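Local coordinates for protein probable enoyl-CoA hydratase/isomerase (Pseudomonas aeruginosa PAO1, PDB 5YLO) that probably acts as a Delta3,Delta2-enoyl-CoA isomerase of the enoyl-CoA hydratase/isomerase (crotonase) family, shifting a double bond in unsaturated fatty acyl-CoA, at residues 21-26 / 56-61; 60-65 / 109-114; 101-106 / 120-125; 105-110 / 129-134; 124-129 / 182-187. All coordinates share one frame; numbering follows the deposited sequence.

Contact 1 (21-26 / 56-61)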
# COMPACT_ATOMS: atom_id res chain seq x y z
N ASN A 21 -11.97 -19.80 -23.57
CA ASN A 21 -13.07 -20.56 -24.16
C ASN A 21 -12.86 -22.06 -23.94
O ASN A 21 -12.69 -22.84 -24.88
CB ASN A 21 -13.22 -20.26 -25.65
CG ASN A 21 -14.58 -20.66 -26.18
OD1 ASN A 21 -14.94 -20.13 -27.34
ND2 ASN A 21 -15.30 -21.45 -25.56
N ARG A 22 -12.90 -22.47 -22.68
CA ARG A 22 -13.06 -23.87 -22.30
C ARG A 22 -14.09 -23.92 -21.19
O ARG A 22 -13.78 -24.27 -20.04
CB ARG A 22 -11.73 -24.50 -21.89
CG ARG A 22 -10.74 -24.65 -23.03
CD ARG A 22 -9.94 -25.94 -22.90
NE ARG A 22 -9.09 -25.93 -21.72
CZ ARG A 22 -8.72 -27.02 -21.06
NH1 ARG A 22 -9.14 -28.21 -21.46
NH2 ARG A 22 -7.93 -26.93 -20.00
N PRO A 23 -15.35 -23.58 -21.49
CA PRO A 23 -16.35 -23.45 -20.41
C PRO A 23 -16.62 -24.76 -19.70
O PRO A 23 -16.98 -24.74 -18.51
CB PRO A 23 -17.59 -22.93 -21.15
CG PRO A 23 -17.12 -22.51 -22.51
CD PRO A 23 -15.94 -23.37 -22.82
N GLN A 24 -16.47 -25.90 -20.38
CA GLN A 24 -16.70 -27.18 -19.73
C GLN A 24 -15.69 -27.42 -18.61
O GLN A 24 -16.02 -28.02 -17.58
CB GLN A 24 -16.65 -28.31 -20.75
CG GLN A 24 -17.76 -28.27 -21.78
CD GLN A 24 -18.15 -29.66 -22.25
OE1 GLN A 24 -17.95 -30.64 -21.54
NE2 GLN A 24 -18.73 -29.74 -23.44
N GLN A 25 -14.45 -26.97 -18.80
CA GLN A 25 -13.41 -27.09 -17.80
C GLN A 25 -13.33 -25.87 -16.89
O GLN A 25 -12.31 -25.68 -16.21
CB GLN A 25 -12.06 -27.33 -18.47
CG GLN A 25 -12.11 -28.26 -19.68
CD GLN A 25 -12.73 -29.61 -19.35
OE1 GLN A 25 -12.58 -30.12 -18.24
NE2 GLN A 25 -13.43 -30.19 -20.32
N ARG A 26 -14.39 -25.05 -16.85
CA ARG A 26 -14.38 -23.76 -16.16
C ARG A 26 -13.19 -22.91 -16.60
O ARG A 26 -12.61 -22.17 -15.80
CB ARG A 26 -14.41 -23.95 -14.64
CG ARG A 26 -15.57 -24.81 -14.14
CD ARG A 26 -15.58 -24.93 -12.63
NE ARG A 26 -16.17 -23.77 -11.97
CZ ARG A 26 -17.46 -23.66 -11.65
NH1 ARG A 26 -18.30 -24.65 -11.91
NH2 ARG A 26 -17.91 -22.56 -11.06
N GLY A 56 -11.69 -12.00 -20.56
CA GLY A 56 -12.89 -12.53 -19.96
C GLY A 56 -12.92 -14.05 -20.01
O GLY A 56 -12.14 -14.69 -20.71
N GLY A 57 -13.84 -14.61 -19.23
CA GLY A 57 -14.09 -16.03 -19.24
C GLY A 57 -15.40 -16.36 -19.94
O GLY A 57 -16.22 -15.50 -20.24
N SER A 58 -15.58 -17.65 -20.21
CA SER A 58 -16.78 -18.14 -20.87
C SER A 58 -17.66 -18.89 -19.88
O SER A 58 -17.16 -19.62 -19.02
CB SER A 58 -16.43 -19.06 -22.05
OG SER A 58 -16.06 -18.30 -23.19
N GLY A 59 -18.97 -18.70 -20.01
CA GLY A 59 -19.89 -19.44 -19.17
C GLY A 59 -19.94 -18.89 -17.76
O GLY A 59 -19.92 -17.68 -17.53
N ARG A 60 -20.00 -19.81 -16.79
CA ARG A 60 -20.25 -19.43 -15.41
C ARG A 60 -19.01 -18.91 -14.70
O ARG A 60 -19.12 -18.09 -13.79
CB ARG A 60 -20.83 -20.62 -14.65
CG ARG A 60 -21.23 -20.33 -13.21
CD ARG A 60 -21.21 -21.61 -12.40
NE ARG A 60 -21.76 -22.75 -13.14
CZ ARG A 60 -23.01 -23.19 -13.01
NH1 ARG A 60 -23.43 -24.23 -13.72
NH2 ARG A 60 -23.84 -22.60 -12.16
N SER A 61 -17.83 -19.35 -15.11
CA SER A 61 -16.60 -19.10 -14.38
C SER A 61 -15.60 -18.34 -15.24
O SER A 61 -15.52 -18.55 -16.45
CB SER A 61 -15.97 -20.41 -13.90
OG SER A 61 -16.88 -21.12 -13.07
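S58 meets N21 and P23 where two loops of the crotonase fold run past each other at the surface, one leaving strand 15-20 and the other leaving strand 52-56. The second loop enters through G56 and G57, and the backbone of G57 is tied to the side chain of N108. At S58 the CB carbon presses on the pyrrolidine ring, with P23 CG 3.5 Å from S58 CB. The S58 hydroxyl swings beside its own backbone N (chi1 -79°), which brings it alongside N21, where S58 OG lies 4.0 Å from N21 ND2. Its hydrogen bond goes to the carbonyl of L20, while the S58 carbonyl takes the side-chain amide of N27, which ties S58 to the end of strand 15-20 and to the loop after it. G59, with positive phi, turns the chain past P23. R60, poorly ordered, brings its CD to the end of R26, 3.7 Å from R26 NH2. R60 NE stays 4.1 Å from R26 NH1, two like charges near each other, an arrangement that solvent probably screens. S61 closes the segment against R26, whose chain bends at chi3 (80°). S61 CB touches R26 CB at 3.9 Å. S61 OG lies over one face of the guanidinium, 2.7 Å from R26 NH2, at an angle too poor for a hydrogen bond, so this closeness is to be read with caution.

Contact 2 (60-65 / 109-114)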
# COMPACT_ATOMS: atom_id res chain seq x y z
N ARG A 60 -20.00 -19.81 -16.79
CA ARG A 60 -20.25 -19.43 -15.41
C ARG A 60 -19.01 -18.91 -14.70
O ARG A 60 -19.12 -18.09 -13.79
CB ARG A 60 -20.83 -20.62 -14.65
CG ARG A 60 -21.23 -20.33 -13.21
CD ARG A 60 -21.21 -21.61 -12.40
NE ARG A 60 -21.76 -22.75 -13.14
CZ ARG A 60 -23.01 -23.19 -13.01
NH1 ARG A 60 -23.43 -24.23 -13.72
NH2 ARG A 60 -23.84 -22.60 -12.16
N SER A 61 -17.83 -19.35 -15.11
CA SER A 61 -16.60 -19.10 -14.38
C SER A 61 -15.60 -18.34 -15.24
O SER A 61 -15.52 -18.55 -16.45
CB SER A 61 -15.97 -20.41 -13.90
OG SER A 61 -16.88 -21.12 -13.07
N PHE A 62 -14.84 -17.45 -14.60
CA PHE A 62 -13.76 -16.74 -15.29
C PHE A 62 -12.60 -17.69 -15.57
O PHE A 62 -12.19 -17.86 -16.72
CB PHE A 62 -13.31 -15.54 -14.45
CG PHE A 62 -12.10 -14.84 -15.01
CD1 PHE A 62 -12.20 -13.99 -16.09
CD2 PHE A 62 -10.85 -15.03 -14.43
CE1 PHE A 62 -11.09 -13.34 -16.60
CE2 PHE A 62 -9.73 -14.38 -14.93
CZ PHE A 62 -9.85 -13.54 -16.01
N CYS A 63 -12.07 -18.31 -14.52
CA CYS A 63 -10.98 -19.27 -14.68
C CYS A 63 -10.74 -20.06 -13.40
O CYS A 63 -10.45 -19.47 -12.35
CB CYS A 63 -9.69 -18.57 -15.10
SG CYS A 63 -8.33 -19.72 -15.38
N ALA A 64 -10.83 -21.38 -13.48
CA ALA A 64 -10.65 -22.26 -12.33
C ALA A 64 -9.19 -22.58 -12.03
O ALA A 64 -8.93 -23.35 -11.09
CB ALA A 64 -11.43 -23.56 -12.54
N GLY A 65 -8.24 -22.04 -12.79
CA GLY A 65 -6.83 -22.26 -12.49
C GLY A 65 -6.14 -23.25 -13.41
O GLY A 65 -6.56 -23.45 -14.55
N GLY A 109 -17.12 -14.86 -13.45
CA GLY A 109 -17.41 -15.91 -12.49
C GLY A 109 -16.25 -16.10 -11.55
O GLY A 109 -15.45 -15.19 -11.33
N SER A 110 -16.14 -17.31 -10.98
CA SER A 110 -15.10 -17.56 -9.99
C SER A 110 -13.72 -17.59 -10.63
O SER A 110 -13.53 -18.12 -11.73
CB SER A 110 -15.36 -18.88 -9.27
OG SER A 110 -15.09 -19.99 -10.10
N ALA A 111 -12.74 -17.00 -9.93
CA ALA A 111 -11.34 -17.04 -10.33
C ALA A 111 -10.54 -17.69 -9.21
O ALA A 111 -10.62 -17.25 -8.05
CB ALA A 111 -10.81 -15.64 -10.63
N VAL A 112 -9.78 -18.73 -9.54
CA VAL A 112 -9.10 -19.55 -8.54
C VAL A 112 -7.63 -19.68 -8.92
O VAL A 112 -7.31 -20.00 -10.07
CB VAL A 112 -9.74 -20.95 -8.42
CG1 VAL A 112 -9.03 -21.77 -7.36
CG2 VAL A 112 -11.23 -20.83 -8.11
N GLY A 113 -6.75 -19.42 -7.96
CA GLY A 113 -5.33 -19.70 -8.13
C GLY A 113 -4.73 -18.91 -9.28
O GLY A 113 -4.76 -17.67 -9.29
N ALA A 114 -4.17 -19.64 -10.25
CA ALA A 114 -3.61 -18.99 -11.43
C ALA A 114 -4.67 -18.23 -12.21
O ALA A 114 -4.35 -17.27 -12.92
CB ALA A 114 -2.93 -20.03 -12.33
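F62 carries its ring to A111 from the loop that follows strand 52-56. Its CB sits 3.8 Å from S110 O and equally far from G109 O. The ring carbon CG is anti to the backbone N (chi1 173°), which turns the ring off the partner backbone and leaves F62 CD2 touching A111 CB obliquely at 3.8 Å. On the other ortho side, F62 CD1 rests on A106 O, and F62 CE1 reaches the CA of G56. Next to the ring, the backbones form a single bridge between C63 and A111. C63 N gives a fairly straight bond to S110 O (165°), which F62 N also approaches weakly, and V112 N returns one to C63 O at 3.0 Å, nearly along the C=O axis. The bare CA of G65 comes 3.3 Å from V112 O. In crotonase relatives, backbone NH groups of the loop before helix 68-76 and of the start of helix 114-120 make the oxyanion hole, and a glycerol about 5 Å from the A114 side chain is consistent with a pocket here. Helix 114-120 supplies A119 against F62 and M116 against A111, while strand 132-134 runs along strand 111-112, where K134 packs on V112.

Contact 3 (101-106 / 120-125)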
# COMPACT_ATOMS: atom_id res chain seq x y z
N LYS A 101 -0.80 -1.65 -23.52
CA LYS A 101 -2.16 -1.17 -23.69
C LYS A 101 -2.93 -1.29 -22.37
O LYS A 101 -2.59 -2.13 -21.52
CB LYS A 101 -2.90 -1.98 -24.77
CG LYS A 101 -2.10 -2.19 -26.05
CD LYS A 101 -2.16 -0.99 -26.98
CE LYS A 101 -1.56 -1.34 -28.33
NZ LYS A 101 -1.64 -0.25 -29.34
N PRO A 102 -3.95 -0.46 -22.16
CA PRO A 102 -4.78 -0.64 -20.96
C PRO A 102 -5.52 -1.97 -21.02
O PRO A 102 -6.13 -2.31 -22.03
CB PRO A 102 -5.75 0.55 -21.03
CG PRO A 102 -5.08 1.55 -21.94
CD PRO A 102 -4.34 0.72 -22.94
N THR A 103 -5.45 -2.72 -19.93
CA THR A 103 -6.04 -4.04 -19.85
C THR A 103 -7.11 -4.08 -18.77
O THR A 103 -6.93 -3.51 -17.68
CB THR A 103 -4.97 -5.12 -19.59
OG1 THR A 103 -5.59 -6.30 -19.06
CG2 THR A 103 -3.92 -4.61 -18.62
N VAL A 104 -8.24 -4.72 -19.08
CA VAL A 104 -9.35 -4.86 -18.15
C VAL A 104 -9.69 -6.34 -18.04
O VAL A 104 -9.76 -7.05 -19.04
CB VAL A 104 -10.59 -4.07 -18.61
CG1 VAL A 104 -11.68 -4.13 -17.55
CG2 VAL A 104 -10.22 -2.63 -18.93
N ALA A 105 -9.90 -6.80 -16.81
CA ALA A 105 -10.29 -8.18 -16.54
C ALA A 105 -11.76 -8.22 -16.17
O ALA A 105 -12.17 -7.62 -15.17
CB ALA A 105 -9.44 -8.79 -15.42
N ALA A 106 -12.55 -8.92 -16.98
CA ALA A 106 -13.99 -9.06 -16.75
C ALA A 106 -14.21 -10.38 -16.00
O ALA A 106 -14.34 -11.44 -16.61
CB ALA A 106 -14.76 -9.03 -18.06
N LEU A 120 -5.24 -10.38 -11.83
CA LEU A 120 -4.42 -9.42 -11.10
C LEU A 120 -3.37 -8.77 -11.99
O LEU A 120 -2.92 -7.66 -11.69
CB LEU A 120 -3.75 -10.11 -9.91
CG LEU A 120 -4.73 -10.80 -8.95
CD1 LEU A 120 -3.99 -11.52 -7.83
CD2 LEU A 120 -5.72 -9.79 -8.39
N CYS A 121 -2.97 -9.43 -13.07
CA CYS A 121 -2.04 -8.85 -14.03
C CYS A 121 -2.68 -7.78 -14.90
O CYS A 121 -1.97 -7.04 -15.58
CB CYS A 121 -1.43 -9.93 -14.92
SG CYS A 121 -0.41 -11.14 -14.03
N CYS A 122 -4.01 -7.68 -14.88
CA CYS A 122 -4.68 -6.63 -15.63
C CYS A 122 -4.70 -5.34 -14.81
O CYS A 122 -4.58 -5.34 -13.58
CB CYS A 122 -6.11 -7.05 -15.98
SG CYS A 122 -6.19 -8.54 -17.01
N ASP A 123 -4.84 -4.22 -15.52
CA ASP A 123 -4.85 -2.92 -14.86
C ASP A 123 -6.13 -2.72 -14.05
O ASP A 123 -6.10 -2.16 -12.95
CB ASP A 123 -4.68 -1.80 -15.89
CG ASP A 123 -3.34 -1.84 -16.58
OD1 ASP A 123 -2.36 -2.26 -15.93
OD2 ASP A 123 -3.26 -1.46 -17.77
N PHE A 124 -7.26 -3.18 -14.59
CA PHE A 124 -8.55 -2.97 -13.95
C PHE A 124 -9.27 -4.30 -13.81
O PHE A 124 -9.01 -5.25 -14.57
CB PHE A 124 -9.40 -1.99 -14.76
CG PHE A 124 -8.75 -0.66 -14.97
CD1 PHE A 124 -8.84 0.33 -14.01
CD2 PHE A 124 -8.04 -0.39 -16.13
CE1 PHE A 124 -8.24 1.56 -14.20
CE2 PHE A 124 -7.44 0.84 -16.33
CZ PHE A 124 -7.54 1.81 -15.36
N ARG A 125 -10.17 -4.37 -12.83
CA ARG A 125 -10.97 -5.57 -12.59
C ARG A 125 -12.40 -5.16 -12.32
O ARG A 125 -12.68 -4.45 -11.35
CB ARG A 125 -10.41 -6.39 -11.43
CG ARG A 125 -9.34 -7.39 -11.84
CD ARG A 125 -8.49 -7.82 -10.66
NE ARG A 125 -7.89 -6.68 -9.97
CZ ARG A 125 -6.83 -6.02 -10.41
NH1 ARG A 125 -6.24 -6.38 -11.54
NH2 ARG A 125 -6.35 -4.99 -9.72
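T103 and D123 cross at about a right angle at the entrance to two parallel strands. The methyl of T103 lies over the carboxylate end, with T103 CG2 3.3 Å from D123 OD2. That same oxygen accepts a long, weak bond from T103 N. It also pairs with K214, while D123 OD1 forms a salt bridge with K162 of the second subunit, so the carboxylate is shared between the strand entrance, a helix of its own chain and the trimer interface. T103 OG1, the other branch, anti to the backbone N (chi1 160°), lies 3.1 Å from C122 SG. The sulfur passes on to A105, with C122 SG 3.6 Å from A105 CB.

V104 and F124 point to the same face of the sheet and cross obliquely. V104 CG2 touches F124 CD2 at 4.2 Å, while T103 O lies at the ring edge. F198, from helix 191-204, meets the F124 ring edge to face. On the opposite face A105 CB supports R125, 3.8 Å from R125 CG. The R125 chain bends beyond this point and brings NH1 back to C122 O at 2.8 Å, within the guanidinium plane but above the plane of the carbonyl; NH1 also bonds to A119 O and NE to L181 O. The register is held by F124 N to T103 O, joined weakly by D123 N at the same oxygen, and by A105 N to F124 O at 2.9 Å. Strand 103-107, strand 111-112 and helix 114-120 thus lead to the adjacent parallel strand 124-128, the beta-beta-alpha pattern of the crotonase spiral core.

Contact 4 (105-110 / 129-134)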
# COMPACT_ATOMS: atom_id res chain seq x y z
N ALA A 105 -9.90 -6.80 -16.81
CA ALA A 105 -10.29 -8.18 -16.54
C ALA A 105 -11.76 -8.22 -16.17
O ALA A 105 -12.17 -7.62 -15.17
CB ALA A 105 -9.44 -8.79 -15.42
N ALA A 106 -12.55 -8.92 -16.98
CA ALA A 106 -13.99 -9.06 -16.75
C ALA A 106 -14.21 -10.38 -16.00
O ALA A 106 -14.34 -11.44 -16.61
CB ALA A 106 -14.76 -9.03 -18.06
N VAL A 107 -14.25 -10.29 -14.68
CA VAL A 107 -14.41 -11.47 -13.84
C VAL A 107 -15.88 -11.90 -13.85
O VAL A 107 -16.66 -11.54 -12.96
CB VAL A 107 -13.91 -11.20 -12.41
CG1 VAL A 107 -13.89 -12.48 -11.60
CG2 VAL A 107 -12.53 -10.58 -12.45
N ASN A 108 -16.26 -12.67 -14.88
CA ASN A 108 -17.65 -13.09 -15.03
C ASN A 108 -18.06 -14.13 -14.01
O ASN A 108 -19.26 -14.26 -13.74
CB ASN A 108 -17.86 -13.62 -16.45
CG ASN A 108 -16.80 -14.63 -16.85
OD1 ASN A 108 -15.66 -14.27 -17.14
ND2 ASN A 108 -17.18 -15.90 -16.87
N GLY A 109 -17.12 -14.86 -13.45
CA GLY A 109 -17.41 -15.91 -12.49
C GLY A 109 -16.25 -16.10 -11.55
O GLY A 109 -15.45 -15.19 -11.33
N SER A 110 -16.14 -17.31 -10.98
CA SER A 110 -15.10 -17.56 -9.99
C SER A 110 -13.72 -17.59 -10.63
O SER A 110 -13.53 -18.12 -11.73
CB SER A 110 -15.36 -18.88 -9.27
OG SER A 110 -15.09 -19.99 -10.10
N ALA A 129 -21.47 -10.05 -9.64
CA ALA A 129 -21.81 -10.33 -8.26
C ALA A 129 -21.63 -11.81 -7.92
O ALA A 129 -21.31 -12.15 -6.78
CB ALA A 129 -23.25 -9.89 -7.96
N SER A 130 -21.81 -12.69 -8.90
CA SER A 130 -21.64 -14.12 -8.67
C SER A 130 -20.17 -14.52 -8.52
O SER A 130 -19.90 -15.63 -8.06
CB SER A 130 -22.27 -14.92 -9.81
OG SER A 130 -21.70 -14.55 -11.06
N ALA A 131 -19.24 -13.65 -8.91
CA ALA A 131 -17.83 -14.02 -8.92
C ALA A 131 -17.34 -14.36 -7.51
O ALA A 131 -17.72 -13.71 -6.53
CB ALA A 131 -16.99 -12.89 -9.51
N ARG A 132 -16.51 -15.39 -7.42
CA ARG A 132 -15.91 -15.84 -6.17
C ARG A 132 -14.41 -15.99 -6.37
O ARG A 132 -13.95 -16.30 -7.47
CB ARG A 132 -16.53 -17.16 -5.71
CG ARG A 132 -18.05 -17.14 -5.65
CD ARG A 132 -18.55 -17.14 -4.21
NE ARG A 132 -18.23 -18.40 -3.55
CZ ARG A 132 -18.35 -18.61 -2.24
NH1 ARG A 132 -18.03 -19.79 -1.73
NH2 ARG A 132 -18.77 -17.63 -1.45
N PHE A 133 -13.65 -15.77 -5.31
CA PHE A 133 -12.20 -15.72 -5.41
C PHE A 133 -11.55 -16.66 -4.41
O PHE A 133 -11.89 -16.64 -3.22
CB PHE A 133 -11.69 -14.29 -5.20
CG PHE A 133 -12.17 -13.33 -6.25
CD1 PHE A 133 -13.39 -12.68 -6.12
CD2 PHE A 133 -11.40 -13.07 -7.38
CE1 PHE A 133 -13.83 -11.80 -7.10
CE2 PHE A 133 -11.83 -12.19 -8.35
CZ PHE A 133 -13.05 -11.55 -8.21
N LYS A 134 -10.62 -17.48 -4.89
CA LYS A 134 -9.89 -18.44 -4.07
C LYS A 134 -8.40 -18.33 -4.36
O LYS A 134 -8.00 -18.12 -5.50
CB LYS A 134 -10.37 -19.88 -4.35
CG LYS A 134 -11.56 -20.34 -3.51
CD LYS A 134 -11.97 -21.75 -3.90
CE LYS A 134 -12.70 -22.46 -2.78
NZ LYS A 134 -13.04 -23.86 -3.17
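An inverse gamma turn centred on V107 ends strand 103-107 and swings the chain toward the small sheet of strands 111-112 and 132-134, a step between the two sheet layers of the crotonase core. The turn is closed by a weak bond from N108 N to A106 O, and it aims the V107 side chain at the second segment. V107 CG1, anti to the backbone N (chi1 -172°), fills the corner between two residues: it is 3.8 Å from A131 CB and 3.6 Å from F133 CZ. The valine and the phenylalanine come from opposite directions, and the methyl meets the far end of the ring at a slant. A131 CB also lies against two carbonyls, 3.3 Å from G109 O and 3.7 Å from V107 O.

Beyond the turn the two chains draw close at the backbone. S110 CA lies 3.0 Å from R132 O in a CA-H...O contact with 133° at the hydrogen, and S110 CB remains 3.4 Å from that same R132 O. The stronger claim on this carbonyl is the hydrogen bond from A111 N, with which the parallel strands 111-112 and 132-134 begin to pair. At the solvent side S130 OG passes N108 O but is bonded to D188, which also takes a weak bond from A129 N. The N108 side chain turns the other way, to G57. F133 is backed by M116 of helix 114-120, V107 packs on A127 of strand 124-128, and L191 of helix 191-204 touches N108.

Contact 5 (124-129 / 182-187)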
# COMPACT_ATOMS: atom_id res chain seq x y z
N PHE A 124 -7.26 -3.18 -14.59
CA PHE A 124 -8.55 -2.97 -13.95
C PHE A 124 -9.27 -4.30 -13.81
O PHE A 124 -9.01 -5.25 -14.57
CB PHE A 124 -9.40 -1.99 -14.76
CG PHE A 124 -8.75 -0.66 -14.97
CD1 PHE A 124 -8.84 0.33 -14.01
CD2 PHE A 124 -8.04 -0.39 -16.13
CE1 PHE A 124 -8.24 1.56 -14.20
CE2 PHE A 124 -7.44 0.84 -16.33
CZ PHE A 124 -7.54 1.81 -15.36
N ARG A 125 -10.17 -4.37 -12.83
CA ARG A 125 -10.97 -5.57 -12.59
C ARG A 125 -12.40 -5.16 -12.32
O ARG A 125 -12.68 -4.45 -11.35
CB ARG A 125 -10.41 -6.39 -11.43
CG ARG A 125 -9.34 -7.39 -11.84
CD ARG A 125 -8.49 -7.82 -10.66
NE ARG A 125 -7.89 -6.68 -9.97
CZ ARG A 125 -6.83 -6.02 -10.41
NH1 ARG A 125 -6.24 -6.38 -11.54
NH2 ARG A 125 -6.35 -4.99 -9.72
N ILE A 126 -13.31 -5.59 -13.19
CA ILE A 126 -14.75 -5.46 -12.98
C ILE A 126 -15.32 -6.86 -12.83
O ILE A 126 -15.11 -7.72 -13.70
CB ILE A 126 -15.42 -4.72 -14.15
CG1 ILE A 126 -14.75 -3.37 -14.38
CG2 ILE A 126 -16.91 -4.53 -13.87
CD1 ILE A 126 -15.28 -2.63 -15.59
N ALA A 127 -16.02 -7.10 -11.73
CA ALA A 127 -16.48 -8.43 -11.38
C ALA A 127 -18.00 -8.47 -11.33
O ALA A 127 -18.65 -7.50 -10.93
CB ALA A 127 -15.91 -8.88 -10.04
N ALA A 128 -18.56 -9.61 -11.75
CA ALA A 128 -19.97 -9.87 -11.54
C ALA A 128 -20.22 -10.24 -10.08
O ALA A 128 -19.33 -10.68 -9.36
CB ALA A 128 -20.45 -10.99 -12.46
N ALA A 129 -21.47 -10.05 -9.64
CA ALA A 129 -21.81 -10.33 -8.26
C ALA A 129 -21.63 -11.81 -7.92
O ALA A 129 -21.31 -12.15 -6.78
CB ALA A 129 -23.25 -9.89 -7.96
N VAL A 182 -10.98 -6.11 -6.46
CA VAL A 182 -11.53 -5.63 -7.72
C VAL A 182 -11.94 -4.18 -7.54
O VAL A 182 -12.17 -3.72 -6.42
CB VAL A 182 -12.73 -6.48 -8.21
CG1 VAL A 182 -12.34 -7.95 -8.26
CG2 VAL A 182 -13.94 -6.27 -7.31
N GLY A 183 -12.01 -3.45 -8.65
CA GLY A 183 -12.30 -2.03 -8.59
C GLY A 183 -13.77 -1.70 -8.72
O GLY A 183 -14.21 -0.62 -8.32
N GLU A 184 -14.55 -2.63 -9.26
CA GLU A 184 -15.95 -2.37 -9.57
C GLU A 184 -16.71 -3.69 -9.59
O GLU A 184 -16.18 -4.72 -10.00
CB GLU A 184 -16.08 -1.64 -10.91
CG GLU A 184 -17.48 -1.21 -11.27
CD GLU A 184 -17.52 -0.41 -12.55
OE1 GLU A 184 -16.45 0.08 -12.98
OE2 GLU A 184 -18.62 -0.26 -13.13
N VAL A 185 -17.96 -3.64 -9.14
CA VAL A 185 -18.84 -4.80 -9.11
C VAL A 185 -20.17 -4.43 -9.75
O VAL A 185 -20.78 -3.42 -9.38
CB VAL A 185 -19.06 -5.32 -7.68
CG1 VAL A 185 -20.14 -6.39 -7.66
CG2 VAL A 185 -17.76 -5.87 -7.11
N VAL A 186 -20.60 -5.24 -10.71
CA VAL A 186 -21.88 -5.04 -11.39
C VAL A 186 -22.63 -6.36 -11.41
O VAL A 186 -22.07 -7.43 -11.14
CB VAL A 186 -21.70 -4.51 -12.84
CG1 VAL A 186 -20.97 -3.18 -12.83
CG2 VAL A 186 -20.95 -5.53 -13.68
N ALA A 187 -23.92 -6.28 -11.71
CA ALA A 187 -24.72 -7.48 -11.89
C ALA A 187 -24.24 -8.26 -13.11
O ALA A 187 -23.77 -7.68 -14.10
CB ALA A 187 -26.20 -7.12 -12.04
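I126 lies alongside E184, both side chains pointing the same way from neighbouring parallel strands. The glutamate is stretched out from CB, its CG anti to the backbone N (chi1 -175°), and its aliphatic part runs beside the isoleucine: E184 CB is 4.1 Å from I126 CG1, and E184 OE1 comes 3.9 Å from I126 CD1. The carboxylate end makes a long, weak ion pair with R163 of the second subunit. On this face I126 CG2 comes within 4.2 Å of V186 CG2, the two side chains slanted against each other, and L191 of helix 191-204 touches both residues. On the other face, A127 CB sits 4.1 Å from V182 CG1, which also leans on the CB of R125, and L177 of helix 173-179 packs against V182 and V185.

Main-chain bonds run through the pairing, the two strand axes 4.7 Å apart and 27° from parallel. R125 O takes G183 N and, weakly, E184 N, so the edge strand opens with a forked bond. A127 uses both its backbone groups: its N gives a bond to E184 O at 2.9 Å, and its O receives V186 N at 3.0 Å, nearly in line with the carbonyl. A weak bond from A129 N to V186 O ends the series. The chemistry is divided: alternate backbone groups of strand 124-128 pair with strand 184-186, the others turning to strand 103-107 and, at R125 N, to E159 of the second subunit; apolar side chains meet on both faces, and the E184 carboxylate lies beside the I126 methyl.

In the fold
Contacts 3 and 5 share strand 124-128 and join it on its two sides to strands 103-107 and 184-186, with A105 O to I126 N (3.1 Å) linking them; both reach the second subunit. Contact 4 leaves the same sheet at the end of strand 103-107 and meets contact 2 in the small sheet, their centres about 7 Å apart. Contacts 1 and 2 share R60 and S61, and R26 O bonds to A64 N. In contact 4, N108 OD1 lies 2.8 Å from G57 N of contact 1. Glycerol, probably from the crystallisation liquor, lies about 5 Å from the A114 side chain, near the probable oxyanion hole, and separately about 5 Å from that of R125.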